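Local coordinates for protein VirX1 (PDB 6QGM) that iodinates diverse substrates as a marine viral halogenase of the tryptophan halogenase family, probably flavin-dependent, at residues H143-P155 and M508-F521. Numbering follows the deposited sequence.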
loop_
_atom_site.group_PDB
_atom_site.type_symbol
_atom_site.label_atom_id
_atom_site.label_comp_id
_atom_site.label_asym_id
_atom_site.label_seq_id
_atom_site.Cartn_x
_atom_site.Cartn_y
_atom_site.Cartn_z
ATOM N N HIS B 143 -36.076 1.495 19.509
ATOM C CA HIS B 143 -37.375 1.873 20.135
ATOM C C HIS B 143 -38.276 2.603 19.130
ATOM O O HIS B 143 -39.318 3.112 19.554
ATOM C CB HIS B 143 -37.109 2.667 21.418
ATOM C CG HIS B 143 -36.356 1.864 22.417
ATOM N ND1 HIS B 143 -34.989 1.753 22.392
ATOM C CD2 HIS B 143 -36.772 1.107 23.440
ATOM C CE1 HIS B 143 -34.587 0.973 23.369
ATOM N NE2 HIS B 143 -35.661 0.588 24.050
ATOM N N ASN B 144 -37.895 2.631 17.845
ATOM C CA ASN B 144 -38.733 3.153 16.731
ATOM C C ASN B 144 -39.125 4.610 17.039
ATOM O O ASN B 144 -40.314 4.971 16.901
ATOM C CB ASN B 144 -39.958 2.256 16.521
ATOM C CG ASN B 144 -40.663 2.522 15.215
ATOM O OD1 ASN B 144 -40.020 2.674 14.170
ATOM N ND2 ASN B 144 -41.984 2.582 15.280
ATOM N N ARG B 145 -38.149 5.428 17.433
ATOM C CA ARG B 145 -38.338 6.853 17.787
ATOM C C ARG B 145 -37.517 7.709 16.830
ATOM O O ARG B 145 -36.610 7.171 16.184
ATOM C CB ARG B 145 -37.939 7.110 19.243
ATOM C CG ARG B 145 -38.521 6.112 20.226
ATOM C CD ARG B 145 -40.030 6.013 20.137
ATOM N NE ARG B 145 -40.543 5.180 21.208
ATOM C CZ ARG B 145 -41.153 5.641 22.289
ATOM N NH1 ARG B 145 -41.389 6.932 22.453
ATOM N NH2 ARG B 145 -41.559 4.801 23.219
ATOM N N LEU B 146 -37.809 9.008 16.794
ATOM C CA LEU B 146 -37.067 9.977 15.957
ATOM C C LEU B 146 -37.089 11.356 16.622
ATOM O O LEU B 146 -38.053 11.664 17.360
ATOM C CB LEU B 146 -37.700 9.984 14.566
ATOM C CG LEU B 146 -36.787 10.357 13.403
ATOM C CD1 LEU B 146 -35.440 9.671 13.485
ATOM C CD2 LEU B 146 -37.453 10.007 12.082
ATOM N N THR B 147 -36.039 12.142 16.387
ATOM C CA THR B 147 -35.843 13.503 16.945
ATOM C C THR B 147 -34.857 14.242 16.043
ATOM O O THR B 147 -33.999 13.544 15.433
ATOM C CB THR B 147 -35.339 13.450 18.389
ATOM O OG1 THR B 147 -34.879 14.751 18.747
ATOM C CG2 THR B 147 -34.202 12.481 18.570
ATOM N N ARG B 148 -34.955 15.577 15.968
ATOM C CA ARG B 148 -33.964 16.404 15.226
ATOM C C ARG B 148 -32.731 16.635 16.102
ATOM O O ARG B 148 -31.719 17.098 15.551
ATOM C CB ARG B 148 -34.586 17.719 14.757
ATOM C CG ARG B 148 -35.641 17.538 13.683
ATOM C CD ARG B 148 -35.611 18.630 12.623
ATOM N NE ARG B 148 -36.551 18.337 11.558
ATOM C CZ ARG B 148 -37.865 18.523 11.646
ATOM N NH1 ARG B 148 -38.402 18.974 12.771
ATOM N NH2 ARG B 148 -38.666 18.225 10.636
ATOM N N ASN B 149 -32.804 16.292 17.392
ATOM C CA ASN B 149 -31.622 16.266 18.289
ATOM C C ASN B 149 -31.032 17.688 18.377
ATOM O O ASN B 149 -29.796 17.811 18.499
ATOM C CB ASN B 149 -30.608 15.216 17.809
ATOM C CG ASN B 149 -29.555 14.871 18.837
ATOM O OD1 ASN B 149 -29.856 14.752 20.024
ATOM N ND2 ASN B 149 -28.337 14.654 18.375
ATOM N N LYS B 150 -31.895 18.709 18.356
ATOM C CA LYS B 150 -31.538 20.158 18.388
ATOM C C LYS B 150 -30.560 20.405 19.535
ATOM O O LYS B 150 -29.458 20.885 19.253
ATOM C CB LYS B 150 -32.813 21.001 18.491
ATOM C CG LYS B 150 -33.826 20.757 17.364
ATOM C CD LYS B 150 -35.303 20.692 17.779
ATOM C CE LYS B 150 -36.118 19.690 16.987
ATOM N NZ LYS B 150 -37.513 19.645 17.467
ATOM N N ASP B 151 -30.965 20.123 20.777
ATOM C CA ASP B 151 -30.067 19.884 21.934
ATOM C C ASP B 151 -29.504 18.475 21.764
ATOM O O ASP B 151 -30.334 17.553 21.600
ATOM C CB ASP B 151 -30.829 20.037 23.251
ATOM C CG ASP B 151 -31.409 21.430 23.477
ATOM O OD1 ASP B 151 -31.063 22.363 22.709
ATOM O OD2 ASP B 151 -32.192 21.593 24.444
ATOM N N ASN B 152 -28.178 18.315 21.768
ATOM C CA ASN B 152 -27.463 17.076 21.345
ATOM C C ASN B 152 -27.663 15.975 22.395
ATOM O O ASN B 152 -26.658 15.376 22.825
ATOM C CB ASN B 152 -25.958 17.318 21.159
ATOM C CG ASN B 152 -25.606 18.029 19.872
ATOM O OD1 ASN B 152 -25.031 19.120 19.908
ATOM N ND2 ASN B 152 -25.901 17.398 18.737
ATOM N N LYS B 153 -28.919 15.688 22.763
ATOM C CA LYS B 153 -29.288 14.746 23.861
ATOM C C LYS B 153 -29.153 13.296 23.377
ATOM O O LYS B 153 -29.128 12.397 24.240
ATOM C CB LYS B 153 -30.686 15.036 24.402
ATOM C CG LYS B 153 -30.752 16.165 25.419
ATOM C CD LYS B 153 -32.115 16.479 25.973
ATOM C CE LYS B 153 -32.174 17.900 26.489
ATOM N NZ LYS B 153 -33.264 18.084 27.472
ATOM N N ILE B 154 -29.076 13.071 22.059
ATOM C CA ILE B 154 -28.639 11.771 21.463
ATOM C C ILE B 154 -27.204 11.969 20.969
ATOM O O ILE B 154 -26.969 12.697 20.009
ATOM C CB ILE B 154 -29.627 11.318 20.371
ATOM C CG1 ILE B 154 -31.029 11.105 20.954
ATOM C CG2 ILE B 154 -29.115 10.075 19.649
ATOM C CD1 ILE B 154 -31.211 9.842 21.791
ATOM N N PRO B 155 -26.186 11.401 21.654
ATOM C CA PRO B 155 -24.788 11.696 21.347
ATOM C C PRO B 155 -24.379 11.313 19.922
ATOM O O PRO B 155 -24.712 10.223 19.512
ATOM C CB PRO B 155 -23.998 10.832 22.333
ATOM C CG PRO B 155 -24.965 10.548 23.461
ATOM C CD PRO B 155 -26.327 10.495 22.800
ATOM N N MET B 508 -30.739 6.096 28.974
ATOM C CA MET B 508 -30.836 6.476 27.541
ATOM C C MET B 508 -32.133 5.904 26.965
ATOM O O MET B 508 -32.757 6.587 26.151
ATOM C CB MET B 508 -29.634 5.946 26.743
ATOM C CG MET B 508 -28.612 6.981 26.448
ATOM S SD MET B 508 -29.238 8.107 25.219
ATOM C CE MET B 508 -27.934 9.311 25.413
ATOM N N VAL B 509 -32.510 4.689 27.366
ATOM C CA VAL B 509 -33.761 4.010 26.913
ATOM C C VAL B 509 -34.947 4.803 27.454
ATOM O O VAL B 509 -35.893 5.039 26.670
ATOM C CB VAL B 509 -33.811 2.524 27.316
ATOM C CG1 VAL B 509 -32.675 1.768 26.664
ATOM C CG2 VAL B 509 -33.779 2.266 28.807
ATOM N N GLU B 510 -34.868 5.228 28.722
ATOM C CA GLU B 510 -35.932 6.015 29.398
ATOM C C GLU B 510 -36.136 7.339 28.648
ATOM O O GLU B 510 -37.304 7.707 28.434
ATOM C CB GLU B 510 -35.620 6.245 30.879
ATOM C CG GLU B 510 -36.836 6.700 31.654
ATOM C CD GLU B 510 -36.605 7.276 33.042
ATOM O OE1 GLU B 510 -35.439 7.321 33.513
ATOM O OE2 GLU B 510 -37.605 7.685 33.650
ATOM N N TYR B 511 -35.060 8.027 28.256
ATOM C CA TYR B 511 -35.135 9.344 27.562
ATOM C C TYR B 511 -35.737 9.141 26.166
ATOM O O TYR B 511 -36.616 9.929 25.751
ATOM C CB TYR B 511 -33.778 10.051 27.436
ATOM C CG TYR B 511 -33.845 11.235 26.506
ATOM C CD1 TYR B 511 -34.597 12.349 26.842
ATOM C CD2 TYR B 511 -33.246 11.210 25.256
ATOM C CE1 TYR B 511 -34.712 13.429 25.984
ATOM C CE2 TYR B 511 -33.360 12.281 24.384
ATOM C CZ TYR B 511 -34.112 13.383 24.742
ATOM O OH TYR B 511 -34.247 14.423 23.872
ATOM N N VAL B 512 -35.258 8.116 25.463
ATOM C CA VAL B 512 -35.647 7.802 24.057
ATOM C C VAL B 512 -37.143 7.470 24.025
ATOM O O VAL B 512 -37.791 7.823 23.023
ATOM C CB VAL B 512 -34.753 6.695 23.470
ATOM C CG1 VAL B 512 -35.434 5.907 22.357
ATOM C CG2 VAL B 512 -33.430 7.281 22.979
ATOM N N LYS B 513 -37.686 6.909 25.106
ATOM C CA LYS B 513 -39.132 6.568 25.227
ATOM C C LYS B 513 -40.001 7.826 25.378
ATOM O O LYS B 513 -41.208 7.709 25.151
ATOM C CB LYS B 513 -39.324 5.574 26.369
ATOM C CG LYS B 513 -38.844 4.182 25.995
ATOM C CD LYS B 513 -38.938 3.155 27.067
ATOM C CE LYS B 513 -38.814 1.756 26.498
ATOM N NZ LYS B 513 -39.181 0.725 27.499
ATOM N N THR B 514 -39.429 8.982 25.729
ATOM C CA THR B 514 -40.163 10.276 25.797
ATOM C C THR B 514 -40.219 10.920 24.404
ATOM O O THR B 514 -40.979 11.881 24.226
ATOM C CB THR B 514 -39.558 11.234 26.837
ATOM O OG1 THR B 514 -38.384 11.857 26.306
ATOM C CG2 THR B 514 -39.256 10.550 28.151
ATOM N N LEU B 515 -39.431 10.418 23.448
ATOM C CA LEU B 515 -39.345 10.985 22.070
ATOM C C LEU B 515 -40.561 10.521 21.272
ATOM O O LEU B 515 -41.132 9.469 21.550
ATOM C CB LEU B 515 -38.049 10.541 21.388
ATOM C CG LEU B 515 -36.761 11.140 21.973
ATOM C CD1 LEU B 515 -35.527 10.505 21.333
ATOM C CD2 LEU B 515 -36.719 12.661 21.796
ATOM N N PRO B 516 -40.995 11.286 20.247
ATOM C CA PRO B 516 -42.020 10.807 19.326
ATOM C C PRO B 516 -41.590 9.526 18.589
ATOM O O PRO B 516 -40.412 9.347 18.330
ATOM C CB PRO B 516 -42.224 11.963 18.340
ATOM C CG PRO B 516 -41.025 12.879 18.528
ATOM C CD PRO B 516 -40.528 12.644 19.935
ATOM N N THR B 517 -42.560 8.658 18.282
ATOM C CA THR B 517 -42.377 7.446 17.442
ATOM C C THR B 517 -42.170 7.886 15.999
ATOM O O THR B 517 -42.639 8.979 15.657
ATOM C CB THR B 517 -43.576 6.496 17.520
ATOM O OG1 THR B 517 -44.689 7.168 16.931
ATOM C CG2 THR B 517 -43.918 6.084 18.932
ATOM N N HIS B 518 -41.512 7.056 15.193
ATOM C CA HIS B 518 -41.293 7.250 13.732
ATOM C C HIS B 518 -42.578 7.776 13.072
ATOM O O HIS B 518 -42.500 8.789 12.353
ATOM C CB HIS B 518 -40.806 5.936 13.087
ATOM C CG HIS B 518 -40.433 6.074 11.659
ATOM N ND1 HIS B 518 -40.492 5.021 10.779
ATOM C CD2 HIS B 518 -39.995 7.143 10.956
ATOM C CE1 HIS B 518 -40.105 5.433 9.591
ATOM N NE2 HIS B 518 -39.803 6.729 9.670
ATOM N N TYR B 519 -43.716 7.121 13.324
ATOM C CA TYR B 519 -45.019 7.439 12.698
ATOM C C TYR B 519 -45.453 8.840 13.146
ATOM O O TYR B 519 -45.805 9.679 12.293
ATOM C CB TYR B 519 -46.061 6.358 13.027
ATOM C CG TYR B 519 -47.459 6.838 12.760
ATOM C CD1 TYR B 519 -47.967 6.878 11.479
ATOM C CD2 TYR B 519 -48.245 7.323 13.793
ATOM C CE1 TYR B 519 -49.222 7.405 11.226
ATOM C CE2 TYR B 519 -49.497 7.859 13.557
ATOM C CZ TYR B 519 -49.993 7.890 12.266
ATOM O OH TYR B 519 -51.244 8.372 12.002
ATOM N N GLU B 520 -45.433 9.081 14.458
ATOM C CA GLU B 520 -45.789 10.392 15.064
ATOM C C GLU B 520 -44.914 11.482 14.433
ATOM O O GLU B 520 -45.477 12.503 14.020
ATOM C CB GLU B 520 -45.625 10.362 16.582
ATOM C CG GLU B 520 -46.678 9.541 17.304
ATOM C CD GLU B 520 -46.418 9.357 18.793
ATOM O OE1 GLU B 520 -45.235 9.396 19.199
ATOM O OE2 GLU B 520 -47.432 9.297 19.573
ATOM N N PHE B 521 -43.593 11.273 14.340
ATOM C CA PHE B 521 -42.642 12.275 13.790
ATOM C C PHE B 521 -43.052 12.599 12.355
ATOM O O PHE B 521 -43.179 13.791 12.034
ATOM C CB PHE B 521 -41.188 11.798 13.844
ATOM C CG PHE B 521 -40.165 12.860 13.499
ATOM C CD1 PHE B 521 -39.866 13.183 12.181
ATOM C CD2 PHE B 521 -39.519 13.557 14.503
ATOM C CE1 PHE B 521 -38.932 14.160 11.881
ATOM C CE2 PHE B 521 -38.583 14.532 14.199
ATOM C CZ PHE B 521 -38.292 14.830 12.893
#
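Arg145 and Thr517 face each other across a single beta bridge, flanked by two backbone hydrogen bonds: His518 N donates to Asn144 O at 2.9 Å, and Leu146 N to Pro516 O at 3.0 Å. The guanidinium of Arg145 adds two more, both bent. Its NH1 reaches Leu515 O at 2.7 Å in a bond that lies in both the guanidinium and the carbonyl plane. Lys513 O, 2.8 Å from Arg145 NH1, is met from above its carbonyl plane and sits 32° out of the guanidinium plane. The side chain gets there by bending at chi2 (-55°), which turns it toward the carbonyls of the turn leaving helix 494-512. Thr517 CG2 and Lys513 CA lie over opposite faces of the group.

Apolar packing carries the contact on along both segments. Leu146 sits over the face of the Phe521 ring, a CH-pi contact with CG 4.3 Å from the ring centroid. Arg148 CG meets that ring at its edge, and Phe521 CZ lies over the centre of the Arg148 guanidinium; Arg148 NH1 forms a salt bridge with Glu525. Thr147 CG2 touches Leu515 CD1 at 3.6 Å. Farther along, Ile154 CD1 meets the edge of the Tyr511 ring, and Met508 CE lies against Pro155. The two methyls of Val512 are shared: CG2 takes Ile154 CD1 at 3.6 Å, while CG1 meets the His143 side chain, whose ring also approaches Val509 CG1 and Lys513 CE obliquely.

The bridge joins two helix ends. Asn144 closes helix 137-143 in a Schellman motif, and Thr517 starts helix 518-527 in a capping box with Glu520, fastening the linker between the two C-terminal helices onto the loop that follows helix 137-143.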